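Local coordinates for ABC transporter substrate binding protein (Ribose) (Agrobacterium vitis, PDB 4WUT) that probably binds a sugar in the periplasm as the solute-binding component of an ABC transporter, holding beta-D-fucopyranose and calcium ions, at residues A[149-154]-A[180-185]; A[139-144]-A[171-176]; A[213-218]-A[239-244]; A[156-161]-A[188-193]. All blocks are in the same frame, centred on the assembly; numbering follows the deposited sequence.

Contact 1: residues A[149-154]-A[180-185]; sequences GTEGKI and NSKLQI. With CA (calcium ion), chain G.
Leu183 lies across the turn at Gly149 to Gly152 and packs against its backbone. Its CD2 is 3.4 Å from Glu151 C, and its CD1 comes within 3.6 Å of Gly149 O. CG stands anti to the carbonyl carbon of Leu183 (chi1 -64°), which brings both methyls to the other segment. On one face of the sheet the chains of Lys153 and Gln184 run side by side and point the same way, with Lys153 CE 3.9 Å from Gln184 NE2. On the other face Ile154 CG1 meets Ile185 CG1 at 4.2 Å.

Three backbone hydrogen bonds join the segments. Lys182 N donates to Thr150 O at 2.9 Å, in the carbonyl plane. Further on, Gln184 N bonds to Gly152 O, and Ile154 N to Gln184 O, in parallel register. One water accepts from Gly152 N and donates to Lys182 O, and so links the segments just before the strands pair. At the backbone angles of Gly149 and Gly152 a side chain would clash with the preceding carbonyl O.

Ser181 OG accepts from Leu183 N at 3.1 Å, an ST turn, and is also hydrogen-bonded to Ile177 O. The carbonyl of Ser181 is turned to a calcium ion, with Ser181 O 2.5 Å from the metal. Three waters and Lys178 O are further ligands.

Lys153 NZ makes a salt bridge with Asp211 and a hydrogen bond with Asn209. Leu183 also packs on Ile145 and Val148 of helix 133-148 and on Ile177 of helix 164-180. The contact thus opens the pairing of strands 153-158 and 184-190 beside the ends of both helices.

Contact 2: residues A[139-144]-A[171-176]; sequences LAAKAM and GGFTDY
Ala141 sits between two aromatic side chains of the facing helix, Phe173 and Tyr176. Helices 139-144 and 171-176 run at 40° to each other, their axes 8.2 Å apart at closest approach. The small alanines permit this close spacing.

Apolar packing makes up most of the contact. Ala141 CB touches Tyr176 CD1 at 3.6 Å and Phe173 CD1 at 3.7 Å. Ala140 CB reaches the same Phe173 CD1 at 3.9 Å. Selenomethionine Met144, its chain bent at chi2 and chi3, brings CE to the edge of the Phe173 ring, 4.2 Å from CZ. Phe173 holds CG opposite its own backbone N (chi1 -178°), which carries the ring over to the other helix. The extended Lys142 chain packs obliquely past Tyr176, with Lys142 CG 3.9 Å from Tyr176 OH.

The polar link is weak and runs through water. A water lies 2.7 Å from Tyr176 OH and accepts a weak bond from Lys142 NZ.

Inward, Phe173 stacks on Phe216, and Met144 packs on Val240 and Ile242, strand residues of the sheet the helices pack on. The chemistry is that of two helices packed on one face of an alpha/beta sheet: apolar on the sheet side, water-linked on the exposed side at Lys142 and Tyr176.

Contact 3: residues A[213-218]-A[239-244]; sequences KGIFGA and LVAIGF
Phe216 and Phe244 are swung toward each other by their first torsions. In Phe216, CG lies opposite the backbone N (chi1 174°), and the ring leans toward the strand of Phe244. In Phe244 a chi1 of -99° turns the ring to meet it. The two rings come together rim to rim, with Phe216 CZ 3.6 Å from Phe244 CE1. Their planes stand at 67°, and neither ring lies over the face of the other. Ala218 CA lies over one face of the Phe216 ring, toward the rim.

Ile215 and Leu239 meet on the other side of the sheet. Ile215 CG2 touches Leu239 CD1 at 3.9 Å and Ala241 CB at 3.8 Å. Helix 220-232 covers this face with Met226 and Ile230.

The backbones run parallel, in register from Gly214 with Val240 to Phe216 with Ile242. Val240 N donates to Lys213 O, and Ile215 N to Val240 O. Ile242 N then bonds to Ile215 O at 2.9 Å, and Gly217 N to Ile242 O at 2.9 Å. These last two donors lie close to the line of the C=O bond. Gly214 CA is 3.0 Å from Val240 O. A side chain here would lie tight against that oxygen, which suits glycine.

The segments are the two strands of a right-handed beta-alpha-beta crossover through helix 220-232. The Phe244 side chain comes within about 5 Å (nearest atoms) of the bound beta-D-fucopyranose. Ala218 O accepts from Arg169, a residue of the sugar pocket. The contact is buried and apolar on both faces, its backbone polar atoms are used in the ladder, and the pocket lies at the C-terminal ends of its strands.

Contact 4: residues A[156-161]-A[188-193]; sequences VMSYVA and PYYSQS
Strand 156-158 and strand 188-190 run parallel at 27°, their axes 4.6 Å apart at closest approach. Tyr189 N donates to Val156 O at 3.0 Å, and Ser158 N to Tyr189 O at 2.7 Å. Ser191 N carries the ladder on to Ser158 O. Past the strands Gln192 N bonds to Tyr159 O at 2.8 Å, from well above the carbonyl plane. A cis peptide bond precedes Pro188.

Ala161 CB sits over one face of the Tyr190 ring, 3.6 Å from its centroid, in a CH-pi contact. The edge of that ring faces Tyr159 O. On the opposite side of the sheet selenomethionine Met157 makes a Met-aromatic contact with Tyr189, its SE 3.9 Å from CD2. The approach to the ring is oblique.

Tyr159 CB rests 3.4 Å from Ser193 OG. A chi1 of 42° helps turn the rest of the Tyr159 side chain away from 188-193. Tyr159 touches the bound beta-D-fucopyranose, and its OH bonds to Ser165. Ser193 OG is bonded to Glu65 and Asn219, both pocket residues. Ser191 OG accepts from Ser193 N, an ST turn, and also bonds to Thr222.

The chemistry changes along the contact. Backbone bonds pair the strands, and side chains pack on both faces. Beyond them, Gln192 N and the serine hydroxyls tie the loops, which probably helps place Tyr159 at the sugar.

In the fold
All four contacts lie in one lobe of the two-lobed periplasmic binding protein fold. Contacts 1 and 4 are two ends of the same pair of strands, 153-158 and 184-190, with centres 20 Å apart. Contact 3 joins the next two strands of the sheet, 214-217 and 240-244, and strand 214-217 bonds to 153-158. Contact 2 lays helices 133-148 and 164-180 on one face, its centre 11 Å from those of contacts 1 and 3. Along the chain contacts 1, 2 and 4 interlock, and contact 3 follows. The lobe thus runs from a calcium site at contact 1 to the sugar pocket at contact 4.

Contact 1: residues A[149-154]-A[180-185]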
loop_
_atom_site.group_PDB
_atom_site.type_symbol
_atom_site.label_atom_id
_atom_site.label_comp_id
_atom_site.label_asym_id
_atom_site.label_seq_id
_atom_site.Cartn_x
_atom_site.Cartn_y
_atom_site.Cartn_z
ATOM N N GLY A 149 22.627 2.425 -12.246
ATOM C CA GLY A 149 23.462 3.603 -12.438
ATOM C C GLY A 149 22.610 4.868 -12.531
ATOM O O GLY A 149 21.428 4.880 -12.153
ATOM N N THR A 150 23.195 5.917 -13.094
ATOM C CA THR A 150 22.605 7.243 -12.991
ATOM C C THR A 150 22.228 7.858 -14.338
ATOM O O THR A 150 21.752 9.004 -14.376
ATOM C CB THR A 150 23.578 8.197 -12.242
ATOM O OG1 THR A 150 24.887 8.114 -12.820
ATOM C CG2 THR A 150 23.654 7.827 -10.770
ATOM N N GLU A 151 22.408 7.103 -15.423
ATOM C CA GLU A 151 22.088 7.560 -16.778
ATOM C C GLU A 151 21.165 6.550 -17.458
ATOM O O GLU A 151 21.328 5.346 -17.311
ATOM C CB GLU A 151 23.362 7.734 -17.617
ATOM C CG GLU A 151 24.309 8.791 -17.101
ATOM C CD GLU A 151 25.696 8.698 -17.734
ATOM O OE1 GLU A 151 25.795 8.357 -18.931
ATOM O OE2 GLU A 151 26.696 8.957 -17.033
ATOM N N GLY A 152 20.182 7.038 -18.197
ATOM C CA GLY A 152 19.284 6.157 -18.918
ATOM C C GLY A 152 17.849 6.427 -18.545
ATOM O O GLY A 152 17.522 7.400 -17.856
ATOM N N LYS A 153 16.985 5.515 -18.965
ATOM C CA LYS A 153 15.549 5.683 -18.820
ATOM C C LYS A 153 14.972 4.623 -17.883
ATOM O O LYS A 153 15.326 3.441 -17.981
ATOM C CB LYS A 153 14.886 5.527 -20.180
ATOM C CG LYS A 153 15.204 6.612 -21.186
ATOM C CD LYS A 153 14.820 6.172 -22.587
ATOM C CE LYS A 153 13.426 6.578 -22.946
ATOM N NZ LYS A 153 12.966 5.941 -24.230
ATOM N N ILE A 154 14.084 5.039 -16.994
ATOM C CA ILE A 154 13.329 4.101 -16.182
ATOM C C ILE A 154 11.843 4.457 -16.247
ATOM O O ILE A 154 11.498 5.604 -16.516
ATOM C CB ILE A 154 13.786 4.070 -14.719
ATOM C CG1 ILE A 154 13.540 5.420 -14.053
ATOM C CG2 ILE A 154 15.260 3.609 -14.612
ATOM C CD1 ILE A 154 13.775 5.388 -12.542
ATOM N N ASN A 180 19.304 12.507 -7.365
ATOM C CA ASN A 180 20.468 11.642 -7.237
ATOM C C ASN A 180 20.918 10.967 -8.509
ATOM O O ASN A 180 21.758 10.083 -8.480
ATOM C CB ASN A 180 20.251 10.618 -6.124
ATOM C CG ASN A 180 20.104 11.279 -4.790
ATOM O OD1 ASN A 180 21.097 11.731 -4.211
ATOM N ND2 ASN A 180 18.881 11.414 -4.314
ATOM N N SER A 181 20.403 11.443 -9.635
ATOM C CA SER A 181 20.757 10.876 -10.923
ATOM C C SER A 181 20.303 11.807 -12.037
ATOM O O SER A 181 19.688 12.861 -11.779
ATOM C CB SER A 181 20.116 9.501 -11.114
ATOM O OG SER A 181 18.744 9.633 -11.447
ATOM N N LYS A 182 20.636 11.434 -13.265
ATOM C CA LYS A 182 20.031 12.084 -14.418
ATOM C C LYS A 182 19.172 11.072 -15.203
ATOM O O LYS A 182 18.981 11.210 -16.405
ATOM C CB LYS A 182 21.065 12.785 -15.308
ATOM C CG LYS A 182 22.372 12.048 -15.538
ATOM C CD LYS A 182 23.204 12.756 -16.606
ATOM C CE LYS A 182 23.653 14.137 -16.175
ATOM N NZ LYS A 182 24.682 14.099 -15.093
ATOM N N LEU A 183 18.658 10.062 -14.506
ATOM C CA LEU A 183 17.716 9.128 -15.124
ATOM C C LEU A 183 16.476 9.860 -15.600
ATOM O O LEU A 183 15.972 10.775 -14.936
ATOM C CB LEU A 183 17.321 8.015 -14.160
ATOM C CG LEU A 183 18.447 7.085 -13.707
ATOM C CD1 LEU A 183 18.075 6.211 -12.499
ATOM C CD2 LEU A 183 18.929 6.209 -14.861
ATOM N N GLN A 184 16.004 9.441 -16.769
ATOM C CA GLN A 184 14.783 9.968 -17.365
ATOM C C GLN A 184 13.624 9.096 -16.975
ATOM O O GLN A 184 13.687 7.891 -17.183
ATOM C CB GLN A 184 14.910 9.968 -18.885
ATOM C CG GLN A 184 13.637 10.328 -19.606
ATOM C CD GLN A 184 13.808 10.371 -21.116
ATOM O OE1 GLN A 184 14.926 10.528 -21.626
ATOM N NE2 GLN A 184 12.696 10.226 -21.840
ATOM N N ILE A 185 12.566 9.691 -16.430
ATOM C CA ILE A 185 11.405 8.930 -16.014
ATOM C C ILE A 185 10.357 8.910 -17.128
ATOM O O ILE A 185 9.981 9.953 -17.659
ATOM C CB ILE A 185 10.809 9.486 -14.719
ATOM C CG1 ILE A 185 11.770 9.221 -13.550
ATOM C CG2 ILE A 185 9.438 8.874 -14.435
ATOM C CD1 ILE A 185 11.431 9.972 -12.298
HETATM CA CA CA G . 19.216 15.298 -11.383
HETATM O O HOH W 1 19.861 9.897 -18.549
HETATM O O HOH W 2 19.123 17.284 -9.994
HETATM O O HOH W 3 18.564 17.233 -12.504
HETATM O O HOH W 4 17.560 14.660 -12.960
#

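Contact 2: residues A[139-144]-A[171-176]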
loop_
_atom_site.group_PDB
_atom_site.type_symbol
_atom_site.label_atom_id
_atom_site.label_comp_id
_atom_site.label_asym_id
_atom_site.label_seq_id
_atom_site.Cartn_x
_atom_site.Cartn_y
_atom_site.Cartn_z
ATOM N N LEU A 139 13.862 4.379 -0.604
ATOM C CA LEU A 139 14.649 3.128 -0.562
ATOM C C LEU A 139 14.570 2.434 -1.928
ATOM O O LEU A 139 15.551 1.871 -2.423
ATOM C CB LEU A 139 14.083 2.165 0.476
ATOM C CG LEU A 139 14.778 1.823 1.787
ATOM C CD1 LEU A 139 15.985 2.666 2.141
ATOM C CD2 LEU A 139 13.703 1.921 2.820
ATOM N N ALA A 140 13.385 2.414 -2.518
ATOM C CA ALA A 140 13.221 1.781 -3.814
ATOM C C ALA A 140 14.072 2.492 -4.883
ATOM O O ALA A 140 14.679 1.859 -5.734
ATOM C CB ALA A 140 11.759 1.768 -4.229
ATOM N N ALA A 141 14.114 3.818 -4.829
ATOM C CA ALA A 141 14.885 4.616 -5.795
ATOM C C ALA A 141 16.386 4.401 -5.635
ATOM O O ALA A 141 17.108 4.302 -6.624
ATOM C CB ALA A 141 14.554 6.113 -5.639
ATOM N N LYS A 142 16.839 4.317 -4.389
ATOM C CA LYS A 142 18.234 4.035 -4.127
ATOM C C LYS A 142 18.617 2.652 -4.650
ATOM O O LYS A 142 19.678 2.487 -5.255
ATOM C CB LYS A 142 18.527 4.119 -2.642
ATOM C CG LYS A 142 20.006 4.047 -2.373
ATOM C CD LYS A 142 20.339 4.139 -0.913
ATOM C CE LYS A 142 21.839 4.165 -0.759
ATOM N NZ LYS A 142 22.265 4.384 0.652
ATOM N N ALA A 143 17.759 1.662 -4.416
ATOM C CA ALA A 143 17.970 0.311 -4.945
ATOM C C ALA A 143 18.053 0.325 -6.464
ATOM O O ALA A 143 18.859 -0.386 -7.067
ATOM C CB ALA A 143 16.845 -0.627 -4.502
HETATM N N MSE A 144 17.188 1.114 -7.085
HETATM C CA MSE A 144 17.189 1.244 -8.528
HETATM C C MSE A 144 18.513 1.799 -9.037
HETATM O O MSE A 144 19.147 1.202 -9.898
HETATM C CB MSE A 144 16.031 2.156 -8.966
HETATM C CG MSE A 144 15.926 2.311 -10.454
HETATM SE SE MSE A 144 15.300 0.684 -11.354
HETATM C CE MSE A 144 13.414 0.846 -10.912
ATOM N N GLY A 171 6.023 9.959 -5.067
ATOM C CA GLY A 171 6.766 11.200 -4.964
ATOM C C GLY A 171 8.148 11.029 -4.344
ATOM O O GLY A 171 9.112 11.659 -4.788
ATOM N N GLY A 172 8.250 10.221 -3.287
ATOM C CA GLY A 172 9.536 9.955 -2.671
ATOM C C GLY A 172 10.490 9.336 -3.684
ATOM O O GLY A 172 11.658 9.729 -3.793
ATOM N N PHE A 173 9.992 8.351 -4.421
ATOM C CA PHE A 173 10.773 7.687 -5.458
ATOM C C PHE A 173 11.227 8.697 -6.504
ATOM O O PHE A 173 12.414 8.814 -6.809
ATOM C CB PHE A 173 9.933 6.582 -6.123
ATOM C CG PHE A 173 10.679 5.787 -7.188
ATOM C CD1 PHE A 173 11.410 4.652 -6.857
ATOM C CD2 PHE A 173 10.639 6.175 -8.523
ATOM C CE1 PHE A 173 12.073 3.929 -7.822
ATOM C CE2 PHE A 173 11.338 5.461 -9.479
ATOM C CZ PHE A 173 12.037 4.333 -9.131
ATOM N N THR A 174 10.268 9.423 -7.064
ATOM C CA THR A 174 10.532 10.316 -8.157
ATOM C C THR A 174 11.500 11.429 -7.761
ATOM O O THR A 174 12.409 11.750 -8.505
ATOM C CB THR A 174 9.196 10.897 -8.693
ATOM O OG1 THR A 174 8.362 9.813 -9.132
ATOM C CG2 THR A 174 9.449 11.842 -9.835
ATOM N N ASP A 175 11.293 12.011 -6.590
ATOM C CA ASP A 175 12.140 13.111 -6.147
ATOM C C ASP A 175 13.566 12.632 -5.927
ATOM O O ASP A 175 14.536 13.360 -6.211
ATOM C CB ASP A 175 11.598 13.727 -4.854
ATOM C CG ASP A 175 10.284 14.473 -5.055
ATOM O OD1 ASP A 175 9.866 14.669 -6.212
ATOM O OD2 ASP A 175 9.675 14.864 -4.039
ATOM N N TYR A 176 13.700 11.412 -5.410
ATOM C CA TYR A 176 15.043 10.856 -5.150
ATOM C C TYR A 176 15.770 10.591 -6.455
ATOM O O TYR A 176 16.941 10.900 -6.590
ATOM C CB TYR A 176 14.987 9.573 -4.298
ATOM C CG TYR A 176 16.361 9.104 -3.830
ATOM C CD1 TYR A 176 17.165 8.343 -4.657
ATOM C CD2 TYR A 176 16.828 9.429 -2.571
ATOM C CE1 TYR A 176 18.429 7.943 -4.248
ATOM C CE2 TYR A 176 18.072 9.048 -2.155
ATOM C CZ TYR A 176 18.857 8.291 -2.988
ATOM O OH TYR A 176 20.090 7.895 -2.546
HETATM O O HOH W 5 20.383 7.227 0.097
#

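Contact 3: residues A[213-218]-A[239-244]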
loop_
_atom_site.group_PDB
_atom_site.type_symbol
_atom_site.label_atom_id
_atom_site.label_comp_id
_atom_site.label_asym_id
_atom_site.label_seq_id
_atom_site.Cartn_x
_atom_site.Cartn_y
_atom_site.Cartn_z
ATOM N N LYS A 213 16.057 0.867 -18.961
ATOM C CA LYS A 213 17.020 0.227 -18.086
ATOM C C LYS A 213 16.414 -0.324 -16.808
ATOM O O LYS A 213 16.973 -1.249 -16.222
ATOM C CB LYS A 213 18.162 1.184 -17.734
ATOM C CG LYS A 213 19.057 1.517 -18.908
ATOM C CD LYS A 213 20.172 2.479 -18.535
ATOM C CE LYS A 213 21.517 1.949 -18.925
ATOM N NZ LYS A 213 21.614 1.655 -20.378
ATOM N N GLY A 214 15.276 0.226 -16.383
ATOM C CA GLY A 214 14.658 -0.187 -15.139
ATOM C C GLY A 214 13.199 0.208 -15.071
ATOM O O GLY A 214 12.732 1.012 -15.876
ATOM N N ILE A 215 12.490 -0.357 -14.102
ATOM C CA ILE A 215 11.038 -0.185 -14.009
ATOM C C ILE A 215 10.603 -0.447 -12.565
ATOM O O ILE A 215 11.055 -1.405 -11.912
ATOM C CB ILE A 215 10.289 -1.079 -15.050
ATOM C CG1 ILE A 215 8.780 -0.801 -15.045
ATOM C CG2 ILE A 215 10.592 -2.559 -14.825
ATOM C CD1 ILE A 215 8.089 -1.389 -16.268
ATOM N N PHE A 216 9.772 0.465 -12.066
ATOM C CA PHE A 216 9.259 0.470 -10.701
ATOM C C PHE A 216 7.753 0.244 -10.696
ATOM O O PHE A 216 7.031 0.919 -11.407
ATOM C CB PHE A 216 9.614 1.827 -10.070
ATOM C CG PHE A 216 9.046 2.065 -8.701
ATOM C CD1 PHE A 216 9.224 1.144 -7.685
ATOM C CD2 PHE A 216 8.372 3.250 -8.405
ATOM C CE1 PHE A 216 8.742 1.375 -6.411
ATOM C CE2 PHE A 216 7.880 3.463 -7.144
ATOM C CZ PHE A 216 8.047 2.529 -6.160
ATOM N N GLY A 217 7.310 -0.746 -9.932
ATOM C CA GLY A 217 5.902 -1.068 -9.758
ATOM C C GLY A 217 5.482 -0.771 -8.332
ATOM O O GLY A 217 5.944 -1.441 -7.408
ATOM N N ALA A 218 4.602 0.207 -8.127
ATOM C CA ALA A 218 4.516 0.829 -6.815
ATOM C C ALA A 218 3.560 0.217 -5.806
ATOM O O ALA A 218 3.444 0.708 -4.686
ATOM C CB ALA A 218 4.234 2.325 -6.980
ATOM N N LEU A 239 16.306 -5.971 -17.617
ATOM C CA LEU A 239 16.190 -4.637 -17.043
ATOM C C LEU A 239 15.910 -4.832 -15.569
ATOM O O LEU A 239 15.534 -5.924 -15.139
ATOM C CB LEU A 239 15.106 -3.784 -17.714
ATOM C CG LEU A 239 13.632 -4.069 -17.432
ATOM C CD1 LEU A 239 12.789 -2.924 -17.996
ATOM C CD2 LEU A 239 13.233 -5.404 -18.045
ATOM N N VAL A 240 16.119 -3.774 -14.792
ATOM C CA VAL A 240 16.018 -3.833 -13.350
ATOM C C VAL A 240 14.605 -3.464 -12.919
ATOM O O VAL A 240 14.159 -2.342 -13.106
ATOM C CB VAL A 240 17.023 -2.858 -12.703
ATOM C CG1 VAL A 240 16.917 -2.881 -11.188
ATOM C CG2 VAL A 240 18.465 -3.195 -13.130
ATOM N N ALA A 241 13.927 -4.415 -12.310
ATOM C CA ALA A 241 12.573 -4.215 -11.853
ATOM C C ALA A 241 12.488 -4.219 -10.323
ATOM O O ALA A 241 13.048 -5.121 -9.650
ATOM C CB ALA A 241 11.674 -5.290 -12.440
ATOM N N ILE A 242 11.836 -3.197 -9.771
ATOM C CA ILE A 242 11.651 -3.081 -8.335
ATOM C C ILE A 242 10.166 -2.970 -8.030
ATOM O O ILE A 242 9.484 -2.201 -8.680
ATOM C CB ILE A 242 12.461 -1.900 -7.770
ATOM C CG1 ILE A 242 13.962 -2.199 -7.987
ATOM C CG2 ILE A 242 12.138 -1.662 -6.306
ATOM C CD1 ILE A 242 14.912 -1.263 -7.324
ATOM N N GLY A 243 9.685 -3.751 -7.068
ATOM C CA GLY A 243 8.277 -3.721 -6.722
ATOM C C GLY A 243 8.008 -3.292 -5.295
ATOM O O GLY A 243 8.922 -2.913 -4.563
ATOM N N PHE A 244 6.721 -3.302 -4.948
ATOM C CA PHE A 244 6.238 -3.182 -3.582
ATOM C C PHE A 244 5.394 -4.411 -3.262
ATOM O O PHE A 244 4.708 -4.963 -4.136
ATOM C CB PHE A 244 5.399 -1.902 -3.367
ATOM C CG PHE A 244 6.169 -0.779 -2.730
ATOM C CD1 PHE A 244 7.121 -0.087 -3.461
ATOM C CD2 PHE A 244 5.964 -0.421 -1.401
ATOM C CE1 PHE A 244 7.841 0.947 -2.893
ATOM C CE2 PHE A 244 6.669 0.626 -0.830
ATOM C CZ PHE A 244 7.633 1.295 -1.581
#

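Contact 4: residues A[156-161]-A[188-193]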
loop_
_atom_site.group_PDB
_atom_site.type_symbol
_atom_site.label_atom_id
_atom_site.label_comp_id
_atom_site.label_asym_id
_atom_site.label_seq_id
_atom_site.Cartn_x
_atom_site.Cartn_y
_atom_site.Cartn_z
ATOM N N VAL A 156 7.910 4.392 -14.396
ATOM C CA VAL A 156 7.188 4.354 -13.135
ATOM C C VAL A 156 5.762 3.873 -13.394
ATOM O O VAL A 156 4.964 4.567 -14.064
ATOM C CB VAL A 156 7.152 5.737 -12.465
ATOM C CG1 VAL A 156 6.236 5.706 -11.265
ATOM C CG2 VAL A 156 8.564 6.131 -12.065
HETATM N N MSE A 157 5.464 2.694 -12.863
HETATM C CA MSE A 157 4.140 2.071 -12.929
HETATM C C MSE A 157 3.478 2.271 -11.576
HETATM O O MSE A 157 3.834 1.635 -10.565
HETATM C CB MSE A 157 4.255 0.567 -13.242
HETATM C CG MSE A 157 5.284 0.239 -14.324
HETATM SE SE MSE A 157 5.120 1.255 -16.001
HETATM C CE MSE A 157 3.499 0.524 -16.683
ATOM N N SER A 158 2.490 3.172 -11.550
ATOM C CA SER A 158 1.778 3.473 -10.329
ATOM C C SER A 158 0.355 2.905 -10.387
ATOM O O SER A 158 0.035 2.136 -11.277
ATOM C CB SER A 158 1.785 4.972 -10.079
ATOM O OG SER A 158 1.239 5.257 -8.799
ATOM N N TYR A 159 -0.439 3.229 -9.376
ATOM C CA TYR A 159 -1.712 2.556 -9.180
ATOM C C TYR A 159 -2.869 3.539 -9.287
ATOM O O TYR A 159 -3.404 3.735 -10.375
ATOM C CB TYR A 159 -1.731 1.706 -7.878
ATOM C CG TYR A 159 -1.133 2.243 -6.619
ATOM C CD1 TYR A 159 0.246 2.342 -6.468
ATOM C CD2 TYR A 159 -1.925 2.528 -5.515
ATOM C CE1 TYR A 159 0.813 2.773 -5.301
ATOM C CE2 TYR A 159 -1.362 2.953 -4.334
ATOM C CZ TYR A 159 0.011 3.075 -4.231
ATOM O OH TYR A 159 0.581 3.493 -3.059
ATOM N N VAL A 160 -3.259 4.136 -8.166
ATOM C CA VAL A 160 -4.343 5.130 -8.171
ATOM C C VAL A 160 -3.739 6.491 -7.879
ATOM O O VAL A 160 -3.189 6.721 -6.787
ATOM C CB VAL A 160 -5.441 4.776 -7.140
ATOM C CG1 VAL A 160 -6.523 5.864 -7.086
ATOM C CG2 VAL A 160 -6.109 3.420 -7.471
ATOM N N ALA A 161 -3.808 7.393 -8.852
ATOM C CA ALA A 161 -3.145 8.687 -8.721
ATOM C C ALA A 161 -3.740 9.453 -7.544
ATOM O O ALA A 161 -4.955 9.676 -7.472
ATOM C CB ALA A 161 -3.301 9.484 -9.996
ATOM N N PRO A 188 4.548 8.784 -15.025
ATOM C CA PRO A 188 3.911 7.591 -14.459
ATOM C C PRO A 188 2.695 7.108 -15.217
ATOM O O PRO A 188 1.975 7.883 -15.898
ATOM C CB PRO A 188 3.506 8.037 -13.061
ATOM C CG PRO A 188 3.266 9.524 -13.216
ATOM C CD PRO A 188 4.341 9.968 -14.176
ATOM N N TYR A 189 2.484 5.804 -15.118
ATOM C CA TYR A 189 1.276 5.173 -15.608
ATOM C C TYR A 189 0.455 4.767 -14.392
ATOM O O TYR A 189 0.996 4.616 -13.280
ATOM C CB TYR A 189 1.634 3.992 -16.512
ATOM C CG TYR A 189 2.395 4.469 -17.724
ATOM C CD1 TYR A 189 1.738 5.058 -18.795
ATOM C CD2 TYR A 189 3.777 4.405 -17.769
ATOM C CE1 TYR A 189 2.445 5.540 -19.892
ATOM C CE2 TYR A 189 4.473 4.896 -18.854
ATOM C CZ TYR A 189 3.814 5.456 -19.900
ATOM O OH TYR A 189 4.523 5.932 -20.964
ATOM N N TYR A 190 -0.859 4.635 -14.568
ATOM C CA TYR A 190 -1.749 4.325 -13.449
ATOM C C TYR A 190 -2.578 3.091 -13.724
ATOM O O TYR A 190 -3.462 3.103 -14.598
ATOM C CB TYR A 190 -2.624 5.520 -13.092
ATOM C CG TYR A 190 -1.798 6.717 -12.648
ATOM C CD1 TYR A 190 -1.197 6.762 -11.392
ATOM C CD2 TYR A 190 -1.578 7.770 -13.509
ATOM C CE1 TYR A 190 -0.432 7.848 -11.000
ATOM C CE2 TYR A 190 -0.830 8.860 -13.138
ATOM C CZ TYR A 190 -0.270 8.909 -11.896
ATOM O OH TYR A 190 0.490 10.020 -11.561
ATOM N N SER A 191 -2.325 2.033 -12.966
ATOM C CA SER A 191 -2.979 0.745 -13.170
ATOM C C SER A 191 -4.368 0.659 -12.542
ATOM O O SER A 191 -5.092 -0.315 -12.782
ATOM C CB SER A 191 -2.189 -0.375 -12.535
ATOM O OG SER A 191 -2.232 -0.240 -11.129
ATOM N N GLN A 192 -4.740 1.643 -11.726
ATOM C CA GLN A 192 -5.970 1.585 -10.895
ATOM C C GLN A 192 -5.991 0.344 -9.970
ATOM O O GLN A 192 -7.037 -0.150 -9.556
ATOM C CB GLN A 192 -7.256 1.659 -11.741
ATOM C CG GLN A 192 -7.239 2.805 -12.727
ATOM C CD GLN A 192 -7.049 4.115 -12.046
ATOM O OE1 GLN A 192 -7.483 4.304 -10.908
ATOM N NE2 GLN A 192 -6.405 5.038 -12.733
ATOM N N SER A 193 -4.786 -0.119 -9.618
ATOM C CA SER A 193 -4.607 -1.336 -8.801
ATOM C C SER A 193 -5.210 -2.604 -9.435
ATOM O O SER A 193 -5.592 -3.551 -8.740
ATOM C CB SER A 193 -5.106 -1.149 -7.373
ATOM O OG SER A 193 -4.241 -0.223 -6.704
HETATM O O HOH W 6 -5.844 6.849 -11.111
#